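Local structure of endoglucanase A (Clostridium longisporum, 6Q1I) at residues Glu298-Tyr303 / Asp347-Gly352; Asn291-Arg296 / Phe342-Asp347. The protein hydrolyses internal beta-1,4-glucosidic linkages in cellulose derivatives, lichenan and barley beta-glucan, and also acts on xylan, preferring the longer cello-oligosaccharides. One frame throughout, in Å; residues are numbered along the deposited sequence.

Contact 1: residues Glu298-Tyr303 / Asp347-Gly352; sequences ELAEYY and DALIRG
Two first torsions close to trans bring E301 and R351 together: each side chain leaves its helix with CG trans to its own backbone N. E301 then runs straight out, fully extended, toward the neighbouring helix, whereas R351 bends at chi3 and folds its guanidinium back over its own helix, one face lying above A348 CA. The salt bridge that results rests on R351 NE, which donates to E301 OE1 at 2.9 Å along a nearly straight path (168° at the hydrogen). OE1 lies in the guanidinium plane, but NE meets it from well above the carboxylate plane, the two planes being 75° apart. R351 NH2 adds a weak second bond to the same OE1, while OE2 is taken by N355 one turn further along, which should limit rotation of the carboxylate.

Segments 298-303 and 347-352 belong to the last two long helices of the (beta/alpha)8 barrel of this family 5 catalytic domain, neighbours on its outer layer. Here they run side by side in the same direction, the axes of these short segments 7.3 Å apart at closest approach and inclined at 19°. The closeness goes with small residues at the interface. A300 CB faces A348 CB at 4.1 Å, and E301 CA approaches A348 O at 3.4 Å in a CA-H...O contact. One turn on, G352 CA comes within 3.8 Å of E301 O; T305 OG1 is placed to hydrogen-bond the carbonyls of both E301 and G352, which must share its single proton. Toward the barrel, L349 reaches back with CD2 to A300 CB, 3.7 Å away, and also packs on V304 and on F285 of strand 280-285.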
loop_
_atom_site.group_PDB
_atom_site.type_symbol
_atom_site.label_atom_id
_atom_site.label_comp_id
_atom_site.label_asym_id
_atom_site.label_seq_id
_atom_site.Cartn_x
_atom_site.Cartn_y
_atom_site.Cartn_z
ATOM N N GLU A 298 -21.634 -1.639 -4.946
ATOM C CA GLU A 298 -22.105 -2.510 -3.874
ATOM C C GLU A 298 -20.932 -3.124 -3.121
ATOM O O GLU A 298 -20.906 -3.132 -1.888
ATOM C CB GLU A 298 -23.007 -3.607 -4.441
ATOM C CG GLU A 298 -24.413 -3.151 -4.779
ATOM C CD GLU A 298 -25.374 -4.311 -4.949
ATOM O OE1 GLU A 298 -26.183 -4.283 -5.898
ATOM O OE2 GLU A 298 -25.320 -5.253 -4.132
ATOM N N LEU A 299 -19.954 -3.653 -3.854
ATOM C CA LEU A 299 -18.782 -4.237 -3.213
ATOM C C LEU A 299 -18.014 -3.193 -2.413
ATOM O O LEU A 299 -17.626 -3.444 -1.270
ATOM C CB LEU A 299 -17.880 -4.875 -4.270
ATOM C CG LEU A 299 -16.514 -5.344 -3.773
ATOM C CD1 LEU A 299 -16.655 -6.412 -2.691
ATOM C CD2 LEU A 299 -15.682 -5.878 -4.925
ATOM N N ALA A 300 -17.807 -2.008 -2.993
ATOM C CA ALA A 300 -17.059 -0.958 -2.307
ATOM C C ALA A 300 -17.685 -0.623 -0.959
ATOM O O ALA A 300 -16.984 -0.533 0.057
ATOM C CB ALA A 300 -16.994 0.291 -3.191
ATOM N N GLU A 301 -19.002 -0.422 -0.925
ATOM C CA GLU A 301 -19.639 -0.059 0.335
ATOM C C GLU A 301 -19.550 -1.202 1.335
ATOM O O GLU A 301 -19.214 -0.994 2.506
ATOM C CB GLU A 301 -21.105 0.332 0.144
ATOM C CG GLU A 301 -21.717 0.743 1.486
ATOM C CD GLU A 301 -23.193 1.062 1.442
ATOM O OE1 GLU A 301 -23.779 1.096 0.344
ATOM O OE2 GLU A 301 -23.762 1.290 2.529
ATOM N N TYR A 302 -19.856 -2.420 0.893
ATOM C CA TYR A 302 -19.871 -3.539 1.825
ATOM C C TYR A 302 -18.477 -3.796 2.374
ATOM O O TYR A 302 -18.304 -4.028 3.577
ATOM C CB TYR A 302 -20.414 -4.794 1.146
ATOM C CG TYR A 302 -20.741 -5.862 2.159
ATOM C CD1 TYR A 302 -22.012 -5.934 2.717
ATOM C CD2 TYR A 302 -19.780 -6.763 2.600
ATOM C CE1 TYR A 302 -22.317 -6.878 3.659
ATOM C CE2 TYR A 302 -20.088 -7.721 3.546
ATOM C CZ TYR A 302 -21.358 -7.762 4.073
ATOM O OH TYR A 302 -21.703 -8.697 5.018
ATOM N N TYR A 303 -17.470 -3.742 1.503
ATOM C CA TYR A 303 -16.090 -3.977 1.909
ATOM C C TYR A 303 -15.655 -2.983 2.976
ATOM O O TYR A 303 -15.132 -3.375 4.023
ATOM C CB TYR A 303 -15.212 -3.892 0.661
ATOM C CG TYR A 303 -13.799 -4.437 0.747
ATOM C CD1 TYR A 303 -12.889 -3.976 1.697
ATOM C CD2 TYR A 303 -13.347 -5.363 -0.186
ATOM C CE1 TYR A 303 -11.594 -4.449 1.738
ATOM C CE2 TYR A 303 -12.042 -5.830 -0.160
ATOM C CZ TYR A 303 -11.175 -5.381 0.814
ATOM O OH TYR A 303 -9.873 -5.836 0.865
ATOM N N ASP A 347 -18.715 7.489 -3.848
ATOM C CA ASP A 347 -19.775 7.703 -2.869
ATOM C C ASP A 347 -19.981 6.464 -2.009
ATOM O O ASP A 347 -20.221 6.575 -0.805
ATOM C CB ASP A 347 -21.087 8.076 -3.567
ATOM C CG ASP A 347 -21.101 9.502 -4.082
ATOM O OD1 ASP A 347 -20.229 10.310 -3.679
ATOM O OD2 ASP A 347 -21.998 9.805 -4.899
ATOM N N ALA A 348 -19.887 5.275 -2.616
ATOM C CA ALA A 348 -20.069 4.029 -1.874
ATOM C C ALA A 348 -18.954 3.804 -0.856
ATOM O O ALA A 348 -19.208 3.325 0.257
ATOM C CB ALA A 348 -20.149 2.858 -2.852
ATOM N N LEU A 349 -17.713 4.136 -1.220
ATOM C CA LEU A 349 -16.597 3.997 -0.289
ATOM C C LEU A 349 -16.805 4.864 0.943
ATOM O O LEU A 349 -16.609 4.416 2.081
ATOM C CB LEU A 349 -15.300 4.385 -0.994
ATOM C CG LEU A 349 -14.780 3.437 -2.071
ATOM C CD1 LEU A 349 -13.654 4.096 -2.862
ATOM C CD2 LEU A 349 -14.299 2.125 -1.474
ATOM N N ILE A 350 -17.173 6.126 0.731
ATOM C CA ILE A 350 -17.339 7.047 1.845
ATOM C C ILE A 350 -18.565 6.657 2.661
ATOM O O ILE A 350 -18.557 6.745 3.893
ATOM C CB ILE A 350 -17.396 8.502 1.336
ATOM C CG1 ILE A 350 -16.143 8.861 0.512
ATOM C CG2 ILE A 350 -17.584 9.467 2.505
ATOM C CD1 ILE A 350 -14.830 8.623 1.232
ATOM N N ARG A 351 -19.635 6.227 1.988
ATOM C CA ARG A 351 -20.824 5.756 2.693
ATOM C C ARG A 351 -20.492 4.562 3.585
ATOM O O ARG A 351 -20.980 4.475 4.719
ATOM C CB ARG A 351 -21.915 5.405 1.677
ATOM C CG ARG A 351 -23.203 4.908 2.284
ATOM C CD ARG A 351 -24.318 4.855 1.252
ATOM N NE ARG A 351 -24.053 3.959 0.126
ATOM C CZ ARG A 351 -23.852 4.347 -1.135
ATOM N NH1 ARG A 351 -23.875 5.625 -1.487
ATOM N NH2 ARG A 351 -23.644 3.431 -2.060
ATOM N N GLY A 352 -19.648 3.644 3.105
ATOM C CA GLY A 352 -19.270 2.507 3.931
ATOM C C GLY A 352 -18.514 2.928 5.177
ATOM O O GLY A 352 -18.719 2.370 6.258
#

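Contact 2: residues Asn291-Arg296 / Phe342-Asp347; sequences NNTSSR and FSDIKD
R296 meets F342 at about a right angle, its guanidinium plane turned 75° from the aromatic ring. The guanidinium therefore presents an edge to the ring face: NH1 stands over the face, displaced toward the rim, and comes to 3.5 Å from F342 CE2. R296 CZ lies 4.8 Å from the ring centroid and 23° off the normal, a cation-pi arrangement. A bend at chi3 (69°) turns the end of the arginine into this position.

I345 approaches the same guanidinium quite differently. Its methyl CD1 sits over the centre of one guanidinium face, 3.3 Å from R296 CZ, and also touches R296 CB, so that the isoleucine fills the angle between the arginine's stem and its head. The extended I345 chain carries CD1 that far. At the same ring, T293 crosses F342 obliquely, with OG1 3.4 Å from F342 CD1, while its methyl CG2 rests 4.1 Å from both I345 CG1 and D344 CB. Further out, a water donates to D344 OD2 at 3.1 Å and has a weak, long contact with S294 OG, a tenuous bridge between the two helix starts.

These are the N-terminal ends of helices 293-309 and 343-356, with F342 at the N-cap position of the second; W316 of strand 314-318, the eighth barrel strand, packs against both R296 and I345.

No direct hydrogen bond joins the two segments. The polar needs of R296 are met in part by S287 O, which accepts from NH2, and this bond, together with the methyl over one face, would fix the plane of the guanidinium. Within this contact the buried charge meets the pi face of F342 and no carboxylate; S287 O and a further bond to NE probably contribute to stabilising it.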
loop_
_atom_site.group_PDB
_atom_site.type_symbol
_atom_site.label_atom_id
_atom_site.label_comp_id
_atom_site.label_asym_id
_atom_site.label_seq_id
_atom_site.Cartn_x
_atom_site.Cartn_y
_atom_site.Cartn_z
ATOM N N ASN A 291 -17.506 -2.327 -16.908
ATOM C CA ASN A 291 -18.787 -1.722 -17.281
ATOM C C ASN A 291 -19.885 -2.208 -16.338
ATOM O O ASN A 291 -21.002 -2.543 -16.752
ATOM C CB ASN A 291 -19.131 -1.981 -18.752
ATOM C CG ASN A 291 -20.124 -0.975 -19.305
ATOM O OD1 ASN A 291 -20.227 0.145 -18.811
ATOM N ND2 ASN A 291 -20.856 -1.367 -20.338
ATOM N N ASN A 292 -19.551 -2.235 -15.047
ATOM C CA ASN A 292 -20.358 -2.886 -14.022
ATOM C C ASN A 292 -20.372 -2.053 -12.746
ATOM O O ASN A 292 -20.196 -2.561 -11.640
ATOM C CB ASN A 292 -19.835 -4.291 -13.729
ATOM C CG ASN A 292 -18.387 -4.301 -13.258
ATOM O OD1 ASN A 292 -17.598 -3.411 -13.578
ATOM N ND2 ASN A 292 -18.029 -5.340 -12.517
ATOM N N THR A 293 -20.631 -0.755 -12.901
ATOM C CA THR A 293 -20.500 0.185 -11.793
ATOM C C THR A 293 -21.421 -0.156 -10.626
ATOM O O THR A 293 -21.042 0.032 -9.464
ATOM C CB THR A 293 -20.753 1.606 -12.311
ATOM O OG1 THR A 293 -19.811 1.899 -13.352
ATOM C CG2 THR A 293 -20.607 2.639 -11.196
ATOM N N SER A 294 -22.639 -0.634 -10.898
ATOM C CA SER A 294 -23.565 -0.946 -9.809
ATOM C C SER A 294 -22.976 -1.997 -8.873
ATOM O O SER A 294 -23.027 -1.857 -7.642
ATOM C CB SER A 294 -24.906 -1.442 -10.364
ATOM O OG SER A 294 -25.542 -0.470 -11.166
ATOM N N SER A 295 -22.418 -3.068 -9.445
ATOM C CA SER A 295 -21.821 -4.120 -8.629
ATOM C C SER A 295 -20.550 -3.638 -7.947
ATOM O O SER A 295 -20.295 -3.982 -6.785
ATOM C CB SER A 295 -21.506 -5.346 -9.486
ATOM O OG SER A 295 -22.680 -6.072 -9.786
ATOM N N ARG A 296 -19.728 -2.855 -8.653
ATOM C CA ARG A 296 -18.513 -2.329 -8.037
ATOM C C ARG A 296 -18.845 -1.445 -6.842
ATOM O O ARG A 296 -18.153 -1.483 -5.819
ATOM C CB ARG A 296 -17.697 -1.546 -9.064
ATOM C CG ARG A 296 -17.145 -2.380 -10.200
ATOM C CD ARG A 296 -16.460 -1.503 -11.221
ATOM N NE ARG A 296 -15.226 -0.920 -10.706
ATOM C CZ ARG A 296 -14.639 0.158 -11.213
ATOM N NH1 ARG A 296 -15.179 0.784 -12.251
ATOM N NH2 ARG A 296 -13.506 0.606 -10.692
ATOM N N PHE A 342 -15.958 7.530 -11.650
ATOM C CA PHE A 342 -17.112 6.792 -11.128
ATOM C C PHE A 342 -17.497 7.394 -9.774
ATOM O O PHE A 342 -17.110 6.904 -8.709
ATOM C CB PHE A 342 -16.806 5.291 -11.016
ATOM C CG PHE A 342 -16.448 4.666 -12.326
ATOM C CD1 PHE A 342 -17.439 4.346 -13.236
ATOM C CD2 PHE A 342 -15.126 4.420 -12.666
ATOM C CE1 PHE A 342 -17.126 3.797 -14.459
ATOM C CE2 PHE A 342 -14.804 3.871 -13.896
ATOM C CZ PHE A 342 -15.812 3.558 -14.791
ATOM N N SER A 343 -18.280 8.474 -9.811
ATOM C CA SER A 343 -18.713 9.094 -8.564
ATOM C C SER A 343 -19.499 8.117 -7.698
ATOM O O SER A 343 -19.444 8.214 -6.471
ATOM C CB SER A 343 -19.525 10.360 -8.846
ATOM O OG SER A 343 -20.692 10.060 -9.579
ATOM N N ASP A 344 -20.231 7.172 -8.312
ATOM C CA ASP A 344 -21.015 6.229 -7.515
ATOM C C ASP A 344 -20.119 5.324 -6.675
ATOM O O ASP A 344 -20.508 4.913 -5.574
ATOM C CB ASP A 344 -21.915 5.360 -8.406
ATOM C CG ASP A 344 -23.093 6.121 -9.014
ATOM O OD1 ASP A 344 -23.452 7.212 -8.528
ATOM O OD2 ASP A 344 -23.672 5.589 -9.983
ATOM N N ILE A 345 -18.937 4.976 -7.181
ATOM C CA ILE A 345 -18.024 4.130 -6.414
ATOM C C ILE A 345 -17.378 4.930 -5.288
ATOM O O ILE A 345 -17.301 4.470 -4.144
ATOM C CB ILE A 345 -16.984 3.448 -7.321
ATOM C CG1 ILE A 345 -17.679 2.568 -8.362
ATOM C CG2 ILE A 345 -15.992 2.627 -6.479
ATOM C CD1 ILE A 345 -16.747 2.012 -9.428
ATOM N N LYS A 346 -16.913 6.145 -5.591
ATOM C CA LYS A 346 -16.419 7.030 -4.539
ATOM C C LYS A 346 -17.470 7.217 -3.449
ATOM O O LYS A 346 -17.173 7.118 -2.255
ATOM C CB LYS A 346 -15.993 8.368 -5.149
ATOM C CG LYS A 346 -15.567 9.433 -4.152
ATOM C CD LYS A 346 -16.726 10.320 -3.668
ATOM C CE LYS A 346 -17.300 11.170 -4.793
ATOM N NZ LYS A 346 -18.341 12.118 -4.310
ATOM N N ASP A 347 -18.715 7.489 -3.848
ATOM C CA ASP A 347 -19.775 7.703 -2.869
ATOM C C ASP A 347 -19.981 6.464 -2.009
ATOM O O ASP A 347 -20.221 6.575 -0.805
ATOM C CB ASP A 347 -21.087 8.076 -3.567
ATOM C CG ASP A 347 -21.101 9.502 -4.082
ATOM O OD1 ASP A 347 -20.229 10.310 -3.679
ATOM O OD2 ASP A 347 -21.998 9.805 -4.899
HETATM O O HOH W 1 -24.151 2.533 -10.164
#

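In the fold
Both contacts join helix 293-309 to helix 343-356, the outer helices that follow the seventh and eighth strands of the barrel. Contact 2 takes their N-terminal ends and contact 1 the turns after them; the centres are about 9 Å apart. D347 belongs to both, and A300 CB packs on I345 CG2 where they meet. Along the chain the segments alternate, 291-296, 298-303, 342-347, 347-352, with strand 314-318 between the second and third. Together they form one continuous seam on one side of the barrel, closing its outer layer between these helices. Contact 1 is the nearer to the catalytic centre: L349 lies about 12 Å, side chain to side chain, from Q284, changed in this structure, at the position of the probable nucleophile.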